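Long-range contacts in uncharacterized protein (Bacteroides caccae, PDB 3NO2), which is of unknown function but folds as a six-bladed beta-propeller, with a sequence region related to the Mal s 1 allergenic protein-like family: residues A[36-41]-A[78-83]; A[52-57]-A[68-73]. All coordinates share one frame; numbering follows the deposited sequence.

Interaction 1 joins two blades of the propeller, whereas interaction 2 stays within one, and together they illustrate how blades are both linked and held together. Interaction 1 is buried, its centre about 9 Å from the centre of the chain, and joins the loop before strand 41-44 to strand 78-84, the inner strand of the next blade. Interaction 2, its centre about 15 Å from that of the chain, is partly exposed and lies around the hairpin turn 54-57 and strand 67-72. Their chemistry follows: side-chain amides, a carboxylate and waters in the first, mostly backbone in the second. The two touch where Met79 N meets Ser55 O at 2.8 Å, probably a hydrogen bond.

Interaction 1. Residues A[36-41]-A[78-83]; sequences GWECNS and EMQTAR
With CG anti to its carbonyl carbon (chi1 -64°) and the chain bent at chi2, Gln80 presents its amide to Glu38, whose own chain runs extended. This is a polar junction between the loop leading into strand 41-44 of one blade and the inner strand 78-84 of the next, in a six-bladed beta-propeller. Gln80 NE2 donates to Glu38 OE1 at 3.0 Å, almost straight and in the amide plane, although it meets the oxygen from above the carboxylate plane; the two flat groups stand nearly perpendicular. The same nitrogen also donates to Glu78 OE1, on the anti side of that carboxylate, so Gln80 bridges two acids whose OE1 atoms lie 4.3 Å apart and probably eases their repulsion. His124 is a further partner of Glu78.

Asn40 lies alongside Gln80, pointing the same way, and its ND2 reaches Gln80 OE1 at 2.9 Å, tilted from the carbonyl plane. It also donates to Glu38 OE2, which hydrogen-bonds Ser12 and a citrate probably carried over from crystallisation. One water lies 2.8 Å from Gln80 OE1, accepts from Asn40 N and also sits against Glu38 O.

Further along, Ser41 CB packs on Ala82 CB at 3.9 Å. Gln80 and Thr81 form a classic bulge opposite Ala93, and Ser41 OG donates to Gln80 O at 2.7 Å while accepting from a second water, itself bound by Ala82 N.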
loop_
_atom_site.group_PDB
_atom_site.type_symbol
_atom_site.label_atom_id
_atom_site.label_comp_id
_atom_site.label_asym_id
_atom_site.label_seq_id
_atom_site.Cartn_x
_atom_site.Cartn_y
_atom_site.Cartn_z
ATOM N N GLY A 36 -19.176 3.129 -3.121
ATOM C CA GLY A 36 -18.845 1.861 -2.494
ATOM C C GLY A 36 -17.410 1.402 -2.735
ATOM O O GLY A 36 -16.968 0.393 -2.139
ATOM N N TRP A 37 -16.676 2.095 -3.602
ATOM C CA TRP A 37 -15.290 1.733 -3.867
ATOM C C TRP A 37 -14.372 2.278 -2.771
ATOM O O TRP A 37 -14.651 3.300 -2.153
ATOM C CB TRP A 37 -14.855 2.246 -5.248
ATOM C CG TRP A 37 -15.446 1.500 -6.399
ATOM C CD1 TRP A 37 -16.532 0.648 -6.361
ATOM C CD2 TRP A 37 -15.062 1.578 -7.776
ATOM N NE1 TRP A 37 -16.819 0.188 -7.603
ATOM C CE2 TRP A 37 -15.926 0.722 -8.491
ATOM C CE3 TRP A 37 -14.040 2.227 -8.477
ATOM C CZ2 TRP A 37 -15.817 0.537 -9.882
ATOM C CZ3 TRP A 37 -13.948 2.038 -9.840
ATOM C CH2 TRP A 37 -14.814 1.201 -10.529
ATOM N N GLU A 38 -13.303 1.564 -2.480
ATOM C CA GLU A 38 -12.313 1.965 -1.510
ATOM C C GLU A 38 -10.973 1.595 -2.093
ATOM O O GLU A 38 -10.740 0.395 -2.332
ATOM C CB GLU A 38 -12.489 1.257 -0.161
ATOM C CG GLU A 38 -11.502 1.704 0.900
ATOM C CD GLU A 38 -11.399 0.855 2.128
ATOM O OE1 GLU A 38 -11.813 -0.332 2.139
ATOM O OE2 GLU A 38 -10.798 1.371 3.119
ATOM N N CYS A 39 -10.093 2.573 -2.318
ATOM C CA CYS A 39 -8.776 2.353 -2.902
ATOM C C CYS A 39 -7.675 2.498 -1.879
ATOM O O CYS A 39 -7.417 3.589 -1.367
ATOM C CB CYS A 39 -8.513 3.303 -4.060
ATOM S SG CYS A 39 -6.860 3.133 -4.746
ATOM N N ASN A 40 -7.054 1.355 -1.551
ATOM C CA ASN A 40 -5.849 1.292 -0.699
ATOM C C ASN A 40 -4.591 0.859 -1.410
ATOM O O ASN A 40 -3.572 0.734 -0.742
ATOM C CB ASN A 40 -6.106 0.398 0.520
ATOM C CG ASN A 40 -7.033 1.059 1.535
ATOM O OD1 ASN A 40 -6.681 2.135 2.100
ATOM N ND2 ASN A 40 -8.185 0.444 1.814
ATOM N N SER A 41 -4.660 0.639 -2.723
ATOM C CA SER A 41 -3.515 0.272 -3.533
ATOM C C SER A 41 -3.608 0.886 -4.937
ATOM O O SER A 41 -4.572 0.652 -5.669
ATOM C CB SER A 41 -3.440 -1.243 -3.733
ATOM O OG SER A 41 -3.161 -1.885 -2.472
ATOM N N GLU A 78 -13.115 -8.316 -0.459
ATOM C CA GLU A 78 -12.571 -6.976 -0.651
ATOM C C GLU A 78 -11.213 -7.073 -1.314
ATOM O O GLU A 78 -10.192 -7.506 -0.723
ATOM C CB GLU A 78 -12.437 -6.231 0.668
ATOM C CG GLU A 78 -13.746 -6.033 1.416
ATOM C CD GLU A 78 -13.619 -5.106 2.609
ATOM O OE1 GLU A 78 -12.552 -4.521 2.837
ATOM O OE2 GLU A 78 -14.653 -4.961 3.322
HETATM N N MSE A 79 -11.130 -6.595 -2.555
HETATM C CA MSE A 79 -9.872 -6.512 -3.274
HETATM C C MSE A 79 -9.124 -5.297 -2.736
HETATM O O MSE A 79 -9.517 -4.150 -2.986
HETATM C CB MSE A 79 -10.158 -6.319 -4.768
HETATM C CG MSE A 79 -8.927 -6.463 -5.597
HETATM SE SE MSE A 79 -8.405 -8.298 -6.017
HETATM C CE MSE A 79 -9.573 -8.593 -7.490
ATOM N N GLN A 80 -8.019 -5.549 -2.041
ATOM C CA GLN A 80 -7.283 -4.503 -1.353
ATOM C C GLN A 80 -5.814 -4.409 -1.742
ATOM O O GLN A 80 -5.212 -3.384 -1.438
ATOM C CB GLN A 80 -7.378 -4.650 0.160
ATOM C CG GLN A 80 -8.784 -4.493 0.727
ATOM C CD GLN A 80 -9.266 -3.079 0.875
ATOM O OE1 GLN A 80 -8.629 -2.134 0.456
ATOM N NE2 GLN A 80 -10.451 -2.933 1.450
ATOM N N THR A 81 -5.234 -5.432 -2.385
ATOM C CA THR A 81 -3.887 -5.417 -2.900
ATOM C C THR A 81 -3.899 -5.208 -4.393
ATOM O O THR A 81 -4.688 -5.821 -5.102
ATOM C CB THR A 81 -3.201 -6.777 -2.626
ATOM O OG1 THR A 81 -3.059 -7.021 -1.218
ATOM C CG2 THR A 81 -1.823 -6.897 -3.269
ATOM N N ALA A 82 -2.974 -4.388 -4.874
ATOM C CA ALA A 82 -2.733 -4.214 -6.312
ATOM C C ALA A 82 -1.338 -3.594 -6.479
ATOM O O ALA A 82 -1.167 -2.411 -6.205
ATOM C CB ALA A 82 -3.803 -3.359 -6.931
ATOM N N ARG A 83 -0.356 -4.366 -6.923
ATOM C CA ARG A 83 1.013 -3.884 -7.122
ATOM C C ARG A 83 1.570 -4.476 -8.406
ATOM O O ARG A 83 1.061 -5.455 -8.944
ATOM C CB ARG A 83 1.914 -4.214 -5.931
ATOM C CG ARG A 83 2.134 -5.707 -5.761
ATOM C CD ARG A 83 3.170 -6.027 -4.727
ATOM N NE ARG A 83 2.777 -5.629 -3.393
ATOM C CZ ARG A 83 3.297 -4.629 -2.696
ATOM N NH1 ARG A 83 4.269 -3.888 -3.197
ATOM N NH2 ARG A 83 2.877 -4.415 -1.475
HETATM O O HOH W 1 -8.453 -1.103 -2.152
HETATM O O HOH W 2 -0.894 -3.473 -2.798
#

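Interaction 2. Residues A[52-57]-A[68-73]; sequences FSYSKG and LWNIAA
Ala73 and Lys56 supply the direct backbone hydrogen bond of this contact: Ala73 N, just past the end of strand 67-72, donates to Lys56 O at 2.9 Å. The donor stands well above the carbonyl plane instead of on a lone pair. Beside it, Gly57 and Ala72 form an antiparallel non-hydrogen-bonded pair with their CA atoms only 4.0 Å apart. The approach is close because Gly57 has no side chain: its CA lies 3.0 Å from Ile71 O. Backbone bonds also shape the turn itself, with Tyr54 N donating to Gly57 O and a weak bond from Lys56 N to Tyr54 O.

Van der Waals contact is modest and falls mainly to Ala73, whose CB is directed at the turn and rests 3.6 Å from Ser55 O.

The aromatic part belongs to Tyr54, described here in one of its two modelled conformers. Its chi1 of 61° sets CG between the backbone N and the carbonyl carbon and swings the ring across the turn, so that the phenol end arrives beside the side chain of Asn70. The two side chains cross at about a right angle, yet ring and amide planes are nearly coplanar, and the amide comes to the ring's edge. Gly57 O lies 3.3 Å above the plane of the ring, offset toward its rim.

These pieces belong to the four-stranded blade 41-44, 50-53, 57-61 and 67-72, where the turn follows strand 50-53, leads into strand 57-61 and meets the end of outermost strand 67-72. Trp37, from the loop before strand 41-44, stacks on Tyr54, while Ile71 packs against Met79 and strand 99-104 of the next blade.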
loop_
_atom_site.group_PDB
_atom_site.type_symbol
_atom_site.label_atom_id
_atom_site.label_comp_id
_atom_site.label_asym_id
_atom_site.label_seq_id
_atom_site.Cartn_x
_atom_site.Cartn_y
_atom_site.Cartn_z
ATOM N N PHE A 52 -5.044 -0.287 -10.033
ATOM C CA PHE A 52 -5.553 0.040 -8.699
ATOM C C PHE A 52 -6.544 -0.972 -8.239
ATOM O O PHE A 52 -7.298 -1.539 -9.041
ATOM C CB PHE A 52 -6.127 1.486 -8.630
ATOM C CG PHE A 52 -7.366 1.746 -9.448
ATOM C CD1 PHE A 52 -7.285 2.031 -10.804
ATOM C CD2 PHE A 52 -8.589 1.698 -8.862
ATOM C CE1 PHE A 52 -8.440 2.285 -11.520
ATOM C CE2 PHE A 52 -9.746 1.945 -9.575
ATOM C CZ PHE A 52 -9.669 2.220 -10.911
ATOM N N SER A 53 -6.628 -1.135 -6.921
ATOM C CA SER A 53 -7.708 -1.885 -6.293
ATOM C C SER A 53 -8.753 -0.921 -5.797
ATOM O O SER A 53 -8.471 0.249 -5.445
ATOM C CB SER A 53 -7.254 -2.792 -5.154
ATOM O OG SER A 53 -6.660 -2.062 -4.110
ATOM N N TYR A 54 -9.979 -1.420 -5.735
ATOM C CA TYR A 54 -11.102 -0.591 -5.361
ATOM C C TYR A 54 -12.156 -1.301 -4.513
ATOM O O TYR A 54 -13.307 -0.853 -4.418
ATOM C CB TYR A 54 -11.702 0.101 -6.577
ATOM C CG TYR A 54 -12.258 -0.779 -7.673
ATOM C CD1 TYR A 54 -13.580 -1.164 -7.658
ATOM C CD2 TYR A 54 -11.496 -1.139 -8.769
ATOM C CE1 TYR A 54 -14.126 -1.936 -8.671
ATOM C CE2 TYR A 54 -12.041 -1.923 -9.806
ATOM C CZ TYR A 54 -13.347 -2.319 -9.722
ATOM O OH TYR A 54 -13.933 -3.059 -10.724
ATOM N N SER A 55 -11.727 -2.391 -3.861
ATOM C CA SER A 55 -12.554 -3.199 -2.942
ATOM C C SER A 55 -13.477 -4.124 -3.681
ATOM O O SER A 55 -13.438 -5.354 -3.510
ATOM C CB SER A 55 -13.279 -2.357 -1.875
ATOM O OG SER A 55 -13.688 -3.229 -0.815
ATOM N N LYS A 56 -14.273 -3.590 -4.592
ATOM C CA LYS A 56 -15.122 -4.432 -5.443
ATOM C C LYS A 56 -14.345 -5.097 -6.566
ATOM O O LYS A 56 -14.886 -5.984 -7.237
ATOM C CB LYS A 56 -16.298 -3.608 -6.013
ATOM C CG LYS A 56 -17.213 -3.010 -4.949
ATOM C CD LYS A 56 -17.741 -4.017 -3.982
ATOM C CE LYS A 56 -18.846 -3.465 -3.081
ATOM N NZ LYS A 56 -18.438 -2.337 -2.274
ATOM N N GLY A 57 -13.067 -4.795 -6.734
ATOM C CA GLY A 57 -12.256 -5.399 -7.806
ATOM C C GLY A 57 -10.940 -4.690 -7.917
ATOM O O GLY A 57 -10.587 -3.874 -7.054
ATOM N N LEU A 68 -8.068 -1.498 -19.610
ATOM C CA LEU A 68 -7.366 -2.638 -20.207
ATOM C C LEU A 68 -7.955 -3.943 -19.733
ATOM O O LEU A 68 -8.259 -4.825 -20.534
ATOM C CB LEU A 68 -5.861 -2.561 -19.910
ATOM C CG LEU A 68 -5.170 -1.333 -20.541
ATOM C CD1 LEU A 68 -3.712 -1.209 -20.082
ATOM C CD2 LEU A 68 -5.235 -1.354 -22.085
ATOM N N TRP A 69 -8.140 -4.089 -18.433
ATOM C CA TRP A 69 -8.704 -5.300 -17.870
ATOM C C TRP A 69 -9.204 -5.007 -16.463
ATOM O O TRP A 69 -8.815 -4.020 -15.861
ATOM C CB TRP A 69 -7.706 -6.461 -17.837
ATOM C CG TRP A 69 -6.403 -6.300 -17.139
ATOM C CD1 TRP A 69 -5.212 -6.050 -17.724
ATOM C CD2 TRP A 69 -6.133 -6.429 -15.739
ATOM N NE1 TRP A 69 -4.230 -6.030 -16.808
ATOM C CE2 TRP A 69 -4.748 -6.260 -15.556
ATOM C CE3 TRP A 69 -6.931 -6.683 -14.606
ATOM C CZ2 TRP A 69 -4.151 -6.328 -14.289
ATOM C CZ3 TRP A 69 -6.324 -6.764 -13.361
ATOM C CH2 TRP A 69 -4.946 -6.544 -13.219
ATOM N N ASN A 70 -10.053 -5.903 -15.975
ATOM C CA ASN A 70 -10.705 -5.774 -14.670
ATOM C C ASN A 70 -10.919 -7.155 -14.108
ATOM O O ASN A 70 -11.268 -8.107 -14.852
ATOM C CB ASN A 70 -12.067 -5.115 -14.830
ATOM C CG ASN A 70 -12.773 -4.899 -13.547
ATOM O OD1 ASN A 70 -12.294 -4.121 -12.715
ATOM N ND2 ASN A 70 -13.889 -5.587 -13.316
ATOM N N ILE A 71 -10.711 -7.301 -12.809
ATOM C CA ILE A 71 -11.070 -8.513 -12.068
ATOM C C ILE A 71 -11.968 -8.119 -10.910
ATOM O O ILE A 71 -11.573 -7.300 -10.062
ATOM C CB ILE A 71 -9.841 -9.251 -11.573
ATOM C CG1 ILE A 71 -8.977 -9.682 -12.769
ATOM C CG2 ILE A 71 -10.278 -10.481 -10.667
ATOM C CD1 ILE A 71 -7.602 -10.326 -12.321
ATOM N N ALA A 72 -13.175 -8.670 -10.849
ATOM C CA ALA A 72 -14.092 -8.440 -9.750
ATOM C C ALA A 72 -13.749 -9.292 -8.546
ATOM O O ALA A 72 -13.370 -10.480 -8.682
ATOM C CB ALA A 72 -15.526 -8.732 -10.221
ATOM N N ALA A 73 -13.867 -8.738 -7.344
ATOM C CA ALA A 73 -13.884 -9.541 -6.129
ATOM C C ALA A 73 -15.230 -10.263 -6.025
ATOM O O ALA A 73 -16.257 -9.685 -6.380
ATOM C CB ALA A 73 -13.676 -8.699 -4.924
#